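Local coordinates for protein endo-b-1,4-glucanase (Nasutitermes takasagoensis, PDB 1KS8) that probably hydrolyses internal beta-1,4-glucosidic linkages in cellulose and related beta-glucans, as a family 9 endoglucanase with an (alpha/alpha)6 catalytic domain, at residues Leu72-Ile77 against Ala311-Glu316; Ile77-Gly82 against Leu425-Ala430; Asn111-Gln116 against Tyr140-Ser145; Gly193-Ser198 against Tyr206-Tyr211. All coordinates share one frame; numbering follows the deposited sequence.

Interaction 1 of 4, residues Leu72-Ile77 against Ala311-Glu316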
loop_
_atom_site.group_PDB
_atom_site.type_symbol
_atom_site.label_atom_id
_atom_site.label_comp_id
_atom_site.label_asym_id
_atom_site.label_seq_id
_atom_site.Cartn_x
_atom_site.Cartn_y
_atom_site.Cartn_z
ATOM N N LEU A 72 5.234 0.151 -3.067
ATOM C CA LEU A 72 6.146 -0.985 -3.037
ATOM C C LEU A 72 7.128 -0.875 -4.205
ATOM O O LEU A 72 8.326 -1.088 -4.034
ATOM C CB LEU A 72 5.379 -2.311 -3.119
ATOM C CG LEU A 72 4.581 -2.729 -1.879
ATOM C CD1 LEU A 72 3.968 -4.095 -2.138
ATOM C CD2 LEU A 72 5.484 -2.776 -0.642
ATOM N N ALA A 73 6.624 -0.533 -5.389
ATOM C CA ALA A 73 7.487 -0.397 -6.562
ATOM C C ALA A 73 8.475 0.751 -6.356
ATOM O O ALA A 73 9.643 0.654 -6.723
ATOM C CB ALA A 73 6.639 -0.147 -7.811
ATOM N N TRP A 74 7.994 1.838 -5.765
ATOM C CA TRP A 74 8.816 3.016 -5.497
ATOM C C TRP A 74 10.037 2.634 -4.655
ATOM O O TRP A 74 11.165 3.027 -4.962
ATOM C CB TRP A 74 7.952 4.053 -4.777
ATOM C CG TRP A 74 8.543 5.419 -4.591
ATOM C CD1 TRP A 74 9.672 5.928 -5.169
ATOM C CD2 TRP A 74 7.985 6.474 -3.802
ATOM N NE1 TRP A 74 9.847 7.240 -4.790
ATOM C CE2 TRP A 74 8.825 7.599 -3.949
ATOM C CE3 TRP A 74 6.851 6.576 -2.984
ATOM C CZ2 TRP A 74 8.566 8.815 -3.308
ATOM C CZ3 TRP A 74 6.594 7.786 -2.346
ATOM C CH2 TRP A 74 7.449 8.888 -2.513
ATOM N N GLY A 75 9.813 1.858 -3.600
ATOM C CA GLY A 75 10.912 1.439 -2.749
ATOM C C GLY A 75 11.849 0.483 -3.465
ATOM O O GLY A 75 13.057 0.492 -3.230
ATOM N N LEU A 76 11.287 -0.349 -4.337
ATOM C CA LEU A 76 12.068 -1.313 -5.107
ATOM C C LEU A 76 12.999 -0.599 -6.079
ATOM O O LEU A 76 14.087 -1.090 -6.388
ATOM C CB LEU A 76 11.142 -2.239 -5.896
ATOM C CG LEU A 76 11.010 -3.686 -5.422
ATOM C CD1 LEU A 76 10.018 -4.413 -6.320
ATOM C CD2 LEU A 76 12.364 -4.378 -5.461
ATOM N N ILE A 77 12.562 0.555 -6.567
ATOM C CA ILE A 77 13.357 1.336 -7.507
ATOM C C ILE A 77 14.476 2.115 -6.815
ATOM O O ILE A 77 15.639 2.023 -7.209
ATOM C CB ILE A 77 12.468 2.339 -8.281
ATOM C CG1 ILE A 77 11.444 1.581 -9.132
ATOM C CG2 ILE A 77 13.337 3.243 -9.155
ATOM C CD1 ILE A 77 10.324 2.456 -9.671
ATOM N N ALA A 311 8.073 8.079 7.876
ATOM C CA ALA A 311 9.460 7.630 7.884
ATOM C C ALA A 311 9.961 7.455 6.452
ATOM O O ALA A 311 11.095 7.822 6.137
ATOM C CB ALA A 311 9.595 6.315 8.653
ATOM N N PHE A 312 9.124 6.904 5.579
ATOM C CA PHE A 312 9.552 6.714 4.201
ATOM C C PHE A 312 9.756 8.048 3.491
ATOM O O PHE A 312 10.698 8.198 2.715
ATOM C CB PHE A 312 8.556 5.868 3.411
ATOM C CG PHE A 312 9.062 5.489 2.053
ATOM C CD1 PHE A 312 10.216 4.723 1.923
ATOM C CD2 PHE A 312 8.429 5.947 0.903
ATOM C CE1 PHE A 312 10.738 4.419 0.668
ATOM C CE2 PHE A 312 8.945 5.649 -0.359
ATOM C CZ PHE A 312 10.100 4.885 -0.474
ATOM N N ILE A 313 8.878 9.013 3.746
ATOM C CA ILE A 313 9.030 10.326 3.130
ATOM C C ILE A 313 10.356 10.924 3.593
ATOM O O ILE A 313 11.069 11.552 2.811
ATOM C CB ILE A 313 7.862 11.271 3.511
ATOM C CG1 ILE A 313 6.589 10.838 2.774
ATOM C CG2 ILE A 313 8.207 12.719 3.158
ATOM C CD1 ILE A 313 6.686 10.908 1.251
ATOM N N MET A 314 10.695 10.713 4.860
ATOM C CA MET A 314 11.946 11.230 5.404
ATOM C C MET A 314 13.146 10.575 4.731
ATOM O O MET A 314 14.140 11.240 4.431
ATOM C CB MET A 314 12.012 10.994 6.912
ATOM C CG MET A 314 11.057 11.864 7.701
ATOM S SD MET A 314 11.223 11.598 9.471
ATOM C CE MET A 314 9.689 12.311 10.051
ATOM N N LEU A 315 13.056 9.269 4.497
ATOM C CA LEU A 315 14.142 8.545 3.850
ATOM C C LEU A 315 14.304 9.013 2.403
ATOM O O LEU A 315 15.425 9.113 1.895
ATOM C CB LEU A 315 13.873 7.039 3.918
ATOM C CG LEU A 315 14.041 6.482 5.339
ATOM C CD1 LEU A 315 13.344 5.135 5.474
ATOM C CD2 LEU A 315 15.523 6.362 5.658
ATOM N N GLU A 316 13.188 9.317 1.746
ATOM C CA GLU A 316 13.234 9.799 0.369
ATOM C C GLU A 316 13.820 11.207 0.350
ATOM O O GLU A 316 14.565 11.570 -0.562
ATOM C CB GLU A 316 11.829 9.804 -0.243
ATOM C CG GLU A 316 11.362 8.434 -0.713
ATOM C CD GLU A 316 11.991 8.031 -2.033
ATOM O OE1 GLU A 316 12.027 6.821 -2.341
ATOM O OE2 GLU A 316 12.440 8.931 -2.774
HETATM O O HOH W 1 12.013 8.759 -6.049
#
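Phe312 drives the edge of its ring into the face of the Trp74 indole in a T-shaped stack, the six-membered indole ring and the phenyl ring lying 5.0 Å apart by centroid with their planes at 86°. The touching corner is CE2 of Phe312, 3.5 Å from Trp74 CE3 and set toward the rim of the indole. Both side chains leave their helices with CG anti to the backbone N (chi1 -171° for Trp74, Phe312 almost the same), which carries the rings toward each other between the helices. Farther along the benzo ring, CD1 of Ile313 adds a looser apolar contact at Trp74 CH2, and Gly75, bare of a side chain, lets the tip of Phe312 come up to its CA.

These helices, 62-78 and 303-319, belong to the (alpha/alpha)6 barrel of family 9 glycosidases. The axes of the two short segments approach to 12.4 Å at 32°, so large side chains bridge the distance. Trp217 and Trp221 add further edge-to-face contacts to Trp74.

Glu316 carries the polar part, its chain bending at chi2 to lay its carboxylate over the same indole face as Phe312. OE1 sits 3.3 Å from Trp74 NE1, but at an angle too poor for a hydrogen bond, and lies close to Asp78 OD1, a second acidic group. The indole N-H instead points in the ring plane to a water 2.9 Å from NE1, and that water donates weakly to Glu316 OE2. A leucine in place of Trp74 would probably leave the Phe312 edge without its aromatic face and the water without its N-H donor.

Interaction 2 of 4, residues Ile77-Gly82 against Leu425-Ala430; sequences IDFEAG and LAALVA
Phe79 lays one face of its ring over Ala427, whose CB stands 3.5 Å from the ring centroid and only 4° off the normal, a nearly centred CH-pi contact. The methyl is about equally far from all six ring carbons (3.6 to 3.8 Å), while Ala427 CA lies 3.6 Å from both CG and CD1 of Phe79. At the ring edge comes CB of Ala430, one helical turn on. The opposite face is covered from within its own segment by CB of Asp78. With CG beside its backbone N (chi1 -55°), the ring stands against helix 415-430, and Phe312 and Glu316 of helix 303-319 also touch it. A serine instead of Phe79 would probably leave the Ala427 methyl without its aromatic cover and open a gap against helix 415-430.

Phe79 is the break between helices 62-78 and 80-85, serving as N-cap residue of the second. Beyond this kink the backbones come closer still: the CA atoms of Gly82 and Ala430 are 4.0 Å apart. Gly82 CA makes a CA-H...O contact of 3.3 Å to Ala426 O, where a side chain would collide with that oxygen. Val429 reaches the Gly82 carbonyl with CG1, 3.4 Å from Gly82 O.

No conventional hydrogen bond joins the segments. Small alanines, a glycine and one ring make the fit, so this join depends on shape and close approach, not polar pairing.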
loop_
_atom_site.group_PDB
_atom_site.type_symbol
_atom_site.label_atom_id
_atom_site.label_comp_id
_atom_site.label_asym_id
_atom_site.label_seq_id
_atom_site.Cartn_x
_atom_site.Cartn_y
_atom_site.Cartn_z
ATOM N N ILE A 77 12.562 0.555 -6.567
ATOM C CA ILE A 77 13.357 1.336 -7.507
ATOM C C ILE A 77 14.476 2.115 -6.815
ATOM O O ILE A 77 15.639 2.023 -7.209
ATOM C CB ILE A 77 12.468 2.339 -8.281
ATOM C CG1 ILE A 77 11.444 1.581 -9.132
ATOM C CG2 ILE A 77 13.337 3.243 -9.155
ATOM C CD1 ILE A 77 10.324 2.456 -9.671
ATOM N N ASP A 78 14.126 2.873 -5.780
ATOM C CA ASP A 78 15.101 3.688 -5.060
ATOM C C ASP A 78 15.992 2.938 -4.079
ATOM O O ASP A 78 17.108 3.378 -3.790
ATOM C CB ASP A 78 14.382 4.811 -4.307
ATOM C CG ASP A 78 13.833 5.878 -5.229
ATOM O OD1 ASP A 78 13.076 6.744 -4.743
ATOM O OD2 ASP A 78 14.165 5.858 -6.433
ATOM N N PHE A 79 15.513 1.811 -3.567
ATOM C CA PHE A 79 16.281 1.046 -2.592
ATOM C C PHE A 79 16.382 -0.427 -2.967
ATOM O O PHE A 79 16.272 -1.316 -2.120
ATOM C CB PHE A 79 15.641 1.231 -1.212
ATOM C CG PHE A 79 15.506 2.675 -0.814
ATOM C CD1 PHE A 79 16.627 3.422 -0.457
ATOM C CD2 PHE A 79 14.268 3.310 -0.863
ATOM C CE1 PHE A 79 16.517 4.784 -0.159
ATOM C CE2 PHE A 79 14.148 4.667 -0.569
ATOM C CZ PHE A 79 15.274 5.406 -0.216
ATOM N N GLU A 80 16.611 -0.673 -4.253
ATOM C CA GLU A 80 16.739 -2.027 -4.770
ATOM C C GLU A 80 17.842 -2.781 -4.030
ATOM O O GLU A 80 17.730 -3.981 -3.781
ATOM C CB GLU A 80 17.056 -1.985 -6.268
ATOM C CG GLU A 80 17.033 -3.348 -6.936
ATOM C CD GLU A 80 17.354 -3.283 -8.414
ATOM O OE1 GLU A 80 17.288 -4.336 -9.082
ATOM O OE2 GLU A 80 17.673 -2.181 -8.910
ATOM N N ALA A 81 18.908 -2.067 -3.678
ATOM C CA ALA A 81 20.028 -2.674 -2.969
ATOM C C ALA A 81 19.579 -3.285 -1.647
ATOM O O ALA A 81 20.147 -4.275 -1.190
ATOM C CB ALA A 81 21.116 -1.635 -2.723
ATOM N N GLY A 82 18.562 -2.688 -1.032
ATOM C CA GLY A 82 18.056 -3.200 0.229
ATOM C C GLY A 82 17.440 -4.568 0.031
ATOM O O GLY A 82 17.661 -5.482 0.824
ATOM N N LEU A 425 11.862 -0.195 5.233
ATOM C CA LEU A 425 12.761 -1.260 5.658
ATOM C C LEU A 425 13.825 -1.482 4.590
ATOM O O LEU A 425 15.002 -1.655 4.904
ATOM C CB LEU A 425 11.979 -2.554 5.898
ATOM C CG LEU A 425 11.111 -2.572 7.158
ATOM C CD1 LEU A 425 10.138 -3.738 7.101
ATOM C CD2 LEU A 425 12.008 -2.668 8.387
ATOM N N ALA A 426 13.411 -1.477 3.325
ATOM C CA ALA A 426 14.353 -1.661 2.228
ATOM C C ALA A 426 15.393 -0.544 2.258
ATOM O O ALA A 426 16.580 -0.784 2.016
ATOM C CB ALA A 426 13.611 -1.653 0.895
ATOM N N ALA A 427 14.948 0.674 2.555
ATOM C CA ALA A 427 15.850 1.819 2.624
ATOM C C ALA A 427 16.846 1.651 3.771
ATOM O O ALA A 427 18.040 1.904 3.607
ATOM C CB ALA A 427 15.048 3.107 2.805
ATOM N N LEU A 428 16.361 1.222 4.932
ATOM C CA LEU A 428 17.244 1.031 6.076
ATOM C C LEU A 428 18.299 -0.025 5.769
ATOM O O LEU A 428 19.458 0.125 6.153
ATOM C CB LEU A 428 16.435 0.640 7.314
ATOM C CG LEU A 428 15.523 1.758 7.831
ATOM C CD1 LEU A 428 14.666 1.238 8.977
ATOM C CD2 LEU A 428 16.363 2.947 8.286
ATOM N N VAL A 429 17.905 -1.085 5.071
ATOM C CA VAL A 429 18.855 -2.131 4.714
ATOM C C VAL A 429 19.874 -1.578 3.721
ATOM O O VAL A 429 21.073 -1.845 3.835
ATOM C CB VAL A 429 18.153 -3.352 4.078
ATOM C CG1 VAL A 429 19.195 -4.352 3.590
ATOM C CG2 VAL A 429 17.231 -4.010 5.093
ATOM N N ALA A 430 19.397 -0.796 2.755
ATOM C CA ALA A 430 20.273 -0.211 1.743
ATOM C C ALA A 430 21.309 0.719 2.366
ATOM O O ALA A 430 22.425 0.850 1.857
ATOM C CB ALA A 430 19.445 0.550 0.714
#

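Interaction 3 of 4, residues Asn111-Gln116 against Tyr140-Ser145; sequences NEFYGQ and YKIDTS
Phe113 and Ile142 form an antiparallel hydrogen-bonded pair: Phe113 N gives to Ile142 O at 3.0 Å, and Ile142 N returns the bond to Phe113 O at 2.8 Å, both nearly straight. Next along, Tyr140 O takes two donors, Gly115 N at 2.8 Å and, weakly, Gln116 N at 3.3 Å. Tyr140 N gives to Gln116 O. Beyond the strands at the other end, a water bridges the two segments, donating to Asn111 O and accepting from Thr144 N. There Asp143 OD1 takes Ser145 OG (2.7 Å) and Arg146 N.

On one face Tyr114 and Lys141 run alongside each other. CB of Lys141 sits over the centre of the Tyr114 ring, 3.7 Å from its centroid, in a CH-pi contact; chi1 of 67° tucks the start of the lysine chain there. Glu112 crosses the far end of that chain, yet its OE2 stays 4.6 Å from Lys141 NZ, beyond a salt bridge. Glu112 OE1 is hydrogen-bonded to Thr108 OG1, and Tyr114 OH to Asp43 N.

On the other face, the Gln116 amide meets the Tyr140 ring at its edge, the planes 86° apart, while NE2 gives its hydrogens to Gly118 O and Asp201 OD1. Phe113 and Ile142, touching CB to CG1, pack down on helix 149-165.

Gly115 and Gln116 facing Tyr140 make a classic beta bulge, set in the three-stranded antiparallel sheet that accompanies the helical barrel.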
loop_
_atom_site.group_PDB
_atom_site.type_symbol
_atom_site.label_atom_id
_atom_site.label_comp_id
_atom_site.label_asym_id
_atom_site.label_seq_id
_atom_site.Cartn_x
_atom_site.Cartn_y
_atom_site.Cartn_z
ATOM N N ASN A 111 -10.823 2.860 -21.730
ATOM C CA ASN A 111 -11.430 3.792 -20.787
ATOM C C ASN A 111 -12.409 3.116 -19.833
ATOM O O ASN A 111 -13.438 3.688 -19.477
ATOM C CB ASN A 111 -12.134 4.921 -21.541
ATOM C CG ASN A 111 -11.167 5.786 -22.322
ATOM O OD1 ASN A 111 -10.209 6.320 -21.764
ATOM N ND2 ASN A 111 -11.413 5.928 -23.620
ATOM N N GLU A 112 -12.087 1.891 -19.429
ATOM C CA GLU A 112 -12.924 1.143 -18.498
ATOM C C GLU A 112 -11.992 0.449 -17.522
ATOM O O GLU A 112 -10.991 -0.143 -17.922
ATOM C CB GLU A 112 -13.771 0.099 -19.230
ATOM C CG GLU A 112 -14.793 -0.588 -18.330
ATOM C CD GLU A 112 -15.714 -1.522 -19.087
ATOM O OE1 GLU A 112 -15.321 -2.680 -19.343
ATOM O OE2 GLU A 112 -16.831 -1.089 -19.440
ATOM N N PHE A 113 -12.319 0.524 -16.238
ATOM C CA PHE A 113 -11.470 -0.090 -15.232
ATOM C C PHE A 113 -12.261 -0.600 -14.037
ATOM O O PHE A 113 -13.036 0.143 -13.430
ATOM C CB PHE A 113 -10.428 0.926 -14.755
ATOM C CG PHE A 113 -9.413 0.350 -13.819
ATOM C CD1 PHE A 113 -8.431 -0.509 -14.291
ATOM C CD2 PHE A 113 -9.457 0.641 -12.460
ATOM C CE1 PHE A 113 -7.504 -1.076 -13.424
ATOM C CE2 PHE A 113 -8.534 0.078 -11.580
ATOM C CZ PHE A 113 -7.556 -0.782 -12.064
ATOM N N TYR A 114 -12.074 -1.870 -13.698
ATOM C CA TYR A 114 -12.763 -2.422 -12.544
ATOM C C TYR A 114 -12.008 -2.041 -11.281
ATOM O O TYR A 114 -10.820 -2.338 -11.134
ATOM C CB TYR A 114 -12.911 -3.940 -12.667
ATOM C CG TYR A 114 -14.075 -4.316 -13.550
ATOM C CD1 TYR A 114 -13.957 -4.302 -14.943
ATOM C CD2 TYR A 114 -15.321 -4.608 -12.996
ATOM C CE1 TYR A 114 -15.061 -4.566 -15.759
ATOM C CE2 TYR A 114 -16.424 -4.872 -13.800
ATOM C CZ TYR A 114 -16.288 -4.847 -15.178
ATOM O OH TYR A 114 -17.388 -5.091 -15.966
ATOM N N GLY A 115 -12.710 -1.363 -10.379
ATOM C CA GLY A 115 -12.095 -0.906 -9.146
ATOM C C GLY A 115 -12.454 -1.677 -7.896
ATOM O O GLY A 115 -11.982 -1.342 -6.807
ATOM N N GLN A 116 -13.283 -2.705 -8.024
ATOM C CA GLN A 116 -13.653 -3.478 -6.853
ATOM C C GLN A 116 -14.265 -4.821 -7.195
ATOM O O GLN A 116 -14.993 -4.946 -8.178
ATOM C CB GLN A 116 -14.654 -2.689 -5.999
ATOM C CG GLN A 116 -14.803 -3.191 -4.563
ATOM C CD GLN A 116 -15.711 -2.299 -3.731
ATOM O OE1 GLN A 116 -15.553 -1.077 -3.718
ATOM N NE2 GLN A 116 -16.660 -2.906 -3.023
ATOM N N TYR A 140 -17.308 -3.939 -9.572
ATOM C CA TYR A 140 -17.712 -2.575 -9.889
ATOM C C TYR A 140 -16.630 -1.889 -10.711
ATOM O O TYR A 140 -15.436 -2.089 -10.471
ATOM C CB TYR A 140 -17.953 -1.792 -8.596
ATOM C CG TYR A 140 -18.945 -2.433 -7.648
ATOM C CD1 TYR A 140 -20.239 -2.746 -8.062
ATOM C CD2 TYR A 140 -18.596 -2.703 -6.325
ATOM C CE1 TYR A 140 -21.165 -3.309 -7.179
ATOM C CE2 TYR A 140 -19.511 -3.264 -5.436
ATOM C CZ TYR A 140 -20.789 -3.563 -5.868
ATOM O OH TYR A 140 -21.693 -4.110 -4.980
ATOM N N LYS A 141 -17.047 -1.068 -11.667
ATOM C CA LYS A 141 -16.098 -0.392 -12.535
ATOM C C LYS A 141 -16.360 1.096 -12.714
ATOM O O LYS A 141 -17.430 1.608 -12.373
ATOM C CB LYS A 141 -16.135 -1.041 -13.919
ATOM C CG LYS A 141 -17.457 -0.817 -14.653
ATOM C CD LYS A 141 -17.467 -1.481 -16.024
ATOM C CE LYS A 141 -18.685 -1.067 -16.835
ATOM N NZ LYS A 141 -19.958 -1.401 -16.148
ATOM N N ILE A 142 -15.351 1.778 -13.238
ATOM C CA ILE A 142 -15.474 3.181 -13.580
ATOM C C ILE A 142 -15.348 3.164 -15.103
ATOM O O ILE A 142 -14.743 2.251 -15.675
ATOM C CB ILE A 142 -14.353 4.073 -12.965
ATOM C CG1 ILE A 142 -12.969 3.480 -13.235
ATOM C CG2 ILE A 142 -14.593 4.251 -11.472
ATOM C CD1 ILE A 142 -11.826 4.392 -12.803
ATOM N N ASP A 143 -15.960 4.141 -15.759
ATOM C CA ASP A 143 -15.905 4.242 -17.213
ATOM C C ASP A 143 -16.131 5.696 -17.606
ATOM O O ASP A 143 -16.120 6.574 -16.748
ATOM C CB ASP A 143 -16.947 3.325 -17.876
ATOM C CG ASP A 143 -18.335 3.473 -17.286
ATOM O OD1 ASP A 143 -18.747 4.610 -16.991
ATOM O OD2 ASP A 143 -19.025 2.440 -17.132
ATOM N N THR A 144 -16.337 5.961 -18.891
ATOM C CA THR A 144 -16.530 7.339 -19.329
ATOM C C THR A 144 -17.764 8.032 -18.751
ATOM O O THR A 144 -17.772 9.252 -18.607
ATOM C CB THR A 144 -16.573 7.440 -20.868
ATOM O OG1 THR A 144 -17.617 6.605 -21.382
ATOM C CG2 THR A 144 -15.237 7.009 -21.460
ATOM N N SER A 145 -18.794 7.263 -18.408
ATOM C CA SER A 145 -20.014 7.845 -17.846
ATOM C C SER A 145 -19.932 7.960 -16.325
ATOM O O SER A 145 -20.603 8.793 -15.717
ATOM C CB SER A 145 -21.234 7.004 -18.235
ATOM O OG SER A 145 -21.157 5.698 -17.695
HETATM O O HOH W 2 -15.838 3.701 -20.888
#

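Interaction 4 of 4, residues Gly193-Ser198 against Tyr206-Tyr211; sequences GKYSDS and YASADY
Ser208 OG is gripped from more than one direction: Ser196 N donates to it at 3.2 Å in a nearly straight bond (169°), and it is also hydrogen-bonded to Asp150 OD2 of helix 149-165. The exchange is mutual, since Ser208 N donates to Ser196 OG at 2.9 Å. Ser196 OG can receive it because chi1 of 58° sets the hydroxyl between its own backbone N and carbonyl carbon.

Tyr195 reaches across with its phenol and donates from OH to Tyr206 O at 2.6 Å, from 22° out of the carbonyl plane. The Tyr206 hydroxyl itself is taken up by Asp54.

At the other end Tyr211 spreads one ring face over the Gly193 backbone, with Gly193 N 3.7 Å above the ring plane, while CG of Lys194 meets the ring edge in plane. The extended Lys194 chain passes Ser208 CB and ends at a water 2.7 Å from NZ, which donates to Ser208 O and Ala209 O.

Side chains thus satisfy backbone groups of two irregular segments, a polar network that fastens the loop carrying Asp210, which binds calcium in another structure of this protein together with Asp213, Glu214 and Asp254; no calcium is bound here.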
loop_
_atom_site.group_PDB
_atom_site.type_symbol
_atom_site.label_atom_id
_atom_site.label_comp_id
_atom_site.label_asym_id
_atom_site.label_seq_id
_atom_site.Cartn_x
_atom_site.Cartn_y
_atom_site.Cartn_z
ATOM N N GLY A 193 -13.405 12.980 -12.202
ATOM C CA GLY A 193 -14.401 12.600 -11.215
ATOM C C GLY A 193 -13.834 11.753 -10.090
ATOM O O GLY A 193 -12.762 11.165 -10.228
ATOM N N LYS A 194 -14.547 11.707 -8.968
ATOM C CA LYS A 194 -14.132 10.908 -7.815
ATOM C C LYS A 194 -14.626 9.484 -8.052
ATOM O O LYS A 194 -15.810 9.281 -8.315
ATOM C CB LYS A 194 -14.775 11.440 -6.533
ATOM C CG LYS A 194 -14.444 12.881 -6.192
ATOM C CD LYS A 194 -15.247 13.334 -4.976
ATOM C CE LYS A 194 -14.984 14.789 -4.637
ATOM N NZ LYS A 194 -15.814 15.242 -3.485
ATOM N N TYR A 195 -13.743 8.496 -7.937
ATOM C CA TYR A 195 -14.167 7.123 -8.180
ATOM C C TYR A 195 -15.248 6.623 -7.223
ATOM O O TYR A 195 -16.070 5.797 -7.612
ATOM C CB TYR A 195 -12.968 6.160 -8.148
ATOM C CG TYR A 195 -12.726 5.492 -6.809
ATOM C CD1 TYR A 195 -12.136 6.186 -5.755
ATOM C CD2 TYR A 195 -13.108 4.167 -6.594
ATOM C CE1 TYR A 195 -11.933 5.579 -4.517
ATOM C CE2 TYR A 195 -12.909 3.550 -5.361
ATOM C CZ TYR A 195 -12.323 4.261 -4.328
ATOM O OH TYR A 195 -12.128 3.653 -3.110
ATOM N N SER A 196 -15.259 7.111 -5.984
ATOM C CA SER A 196 -16.268 6.648 -5.035
ATOM C C SER A 196 -17.655 7.237 -5.283
ATOM O O SER A 196 -18.613 6.881 -4.596
ATOM C CB SER A 196 -15.819 6.890 -3.585
ATOM O OG SER A 196 -15.536 8.248 -3.322
ATOM N N ASP A 197 -17.758 8.138 -6.257
ATOM C CA ASP A 197 -19.052 8.702 -6.628
ATOM C C ASP A 197 -19.607 7.779 -7.715
ATOM O O ASP A 197 -20.800 7.797 -8.019
ATOM C CB ASP A 197 -18.914 10.125 -7.186
ATOM C CG ASP A 197 -18.763 11.175 -6.098
ATOM O OD1 ASP A 197 -19.081 10.883 -4.927
ATOM O OD2 ASP A 197 -18.338 12.304 -6.422
ATOM N N SER A 198 -18.720 6.978 -8.303
ATOM C CA SER A 198 -19.091 6.025 -9.347
ATOM C C SER A 198 -19.271 4.645 -8.713
ATOM O O SER A 198 -20.324 4.022 -8.847
ATOM C CB SER A 198 -18.011 5.985 -10.429
ATOM O OG SER A 198 -17.911 7.245 -11.075
ATOM N N TYR A 206 -13.282 3.390 1.403
ATOM C CA TYR A 206 -12.117 4.096 0.877
ATOM C C TYR A 206 -12.597 5.264 0.025
ATOM O O TYR A 206 -12.364 5.322 -1.179
ATOM C CB TYR A 206 -11.248 3.140 0.052
ATOM C CG TYR A 206 -10.450 2.193 0.918
ATOM C CD1 TYR A 206 -9.298 2.625 1.572
ATOM C CD2 TYR A 206 -10.873 0.882 1.126
ATOM C CE1 TYR A 206 -8.583 1.775 2.415
ATOM C CE2 TYR A 206 -10.170 0.025 1.967
ATOM C CZ TYR A 206 -9.024 0.477 2.607
ATOM O OH TYR A 206 -8.319 -0.375 3.428
ATOM N N ALA A 207 -13.276 6.200 0.676
ATOM C CA ALA A 207 -13.828 7.363 -0.003
ATOM C C ALA A 207 -12.798 8.276 -0.649
ATOM O O ALA A 207 -11.701 8.475 -0.126
ATOM C CB ALA A 207 -14.683 8.167 0.972
ATOM N N SER A 208 -13.173 8.830 -1.797
ATOM C CA SER A 208 -12.323 9.764 -2.523
ATOM C C SER A 208 -12.203 11.040 -1.697
ATOM O O SER A 208 -13.154 11.447 -1.033
ATOM C CB SER A 208 -12.950 10.133 -3.871
ATOM O OG SER A 208 -13.037 9.027 -4.750
ATOM N N ALA A 209 -11.029 11.657 -1.735
ATOM C CA ALA A 209 -10.795 12.911 -1.031
ATOM C C ALA A 209 -10.812 13.970 -2.131
ATOM O O ALA A 209 -11.871 14.469 -2.511
ATOM C CB ALA A 209 -9.440 12.883 -0.336
ATOM N N ASP A 210 -9.634 14.301 -2.646
ATOM C CA ASP A 210 -9.509 15.267 -3.730
ATOM C C ASP A 210 -8.627 14.585 -4.768
ATOM O O ASP A 210 -7.405 14.540 -4.628
ATOM C CB ASP A 210 -8.861 16.559 -3.226
ATOM C CG ASP A 210 -8.887 17.666 -4.264
ATOM O OD1 ASP A 210 -8.843 18.851 -3.867
ATOM O OD2 ASP A 210 -8.939 17.356 -5.473
ATOM N N TYR A 211 -9.263 14.047 -5.804
ATOM C CA TYR A 211 -8.567 13.311 -6.855
ATOM C C TYR A 211 -7.468 14.051 -7.604
ATOM O O TYR A 211 -6.649 13.427 -8.277
ATOM C CB TYR A 211 -9.584 12.771 -7.869
ATOM C CG TYR A 211 -10.255 13.827 -8.727
ATOM C CD1 TYR A 211 -9.552 14.493 -9.733
ATOM C CD2 TYR A 211 -11.595 14.158 -8.534
ATOM C CE1 TYR A 211 -10.167 15.461 -10.526
ATOM C CE2 TYR A 211 -12.220 15.123 -9.321
ATOM C CZ TYR A 211 -11.500 15.769 -10.313
ATOM O OH TYR A 211 -12.117 16.719 -11.096
HETATM O O HOH W 3 -14.313 14.352 -1.428
#

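How the interactions relate
Interactions 1 and 2 are buried joins between helices of the barrel and share helix 62-78. They meet where the Phe79 ring packs on Phe312 and where Leu315 touches Ala427, so helices 62-78, 303-319 and 415-430 form one packed block; amid it two acidic groups, those of Glu316 and Asp78, lie close together. Interactions 3 and 4 lie only partly buried, their centres about 12 Å apart, and touch through Ile142 against Tyr195 and Ser198. Rings and methyls dominate the first two, with no direct hydrogen bond across either. Interaction 3 relies on backbone pairing between strands, whereas interaction 4, lacking strands, uses serine and tyrosine hydroxyls to tie down its loop.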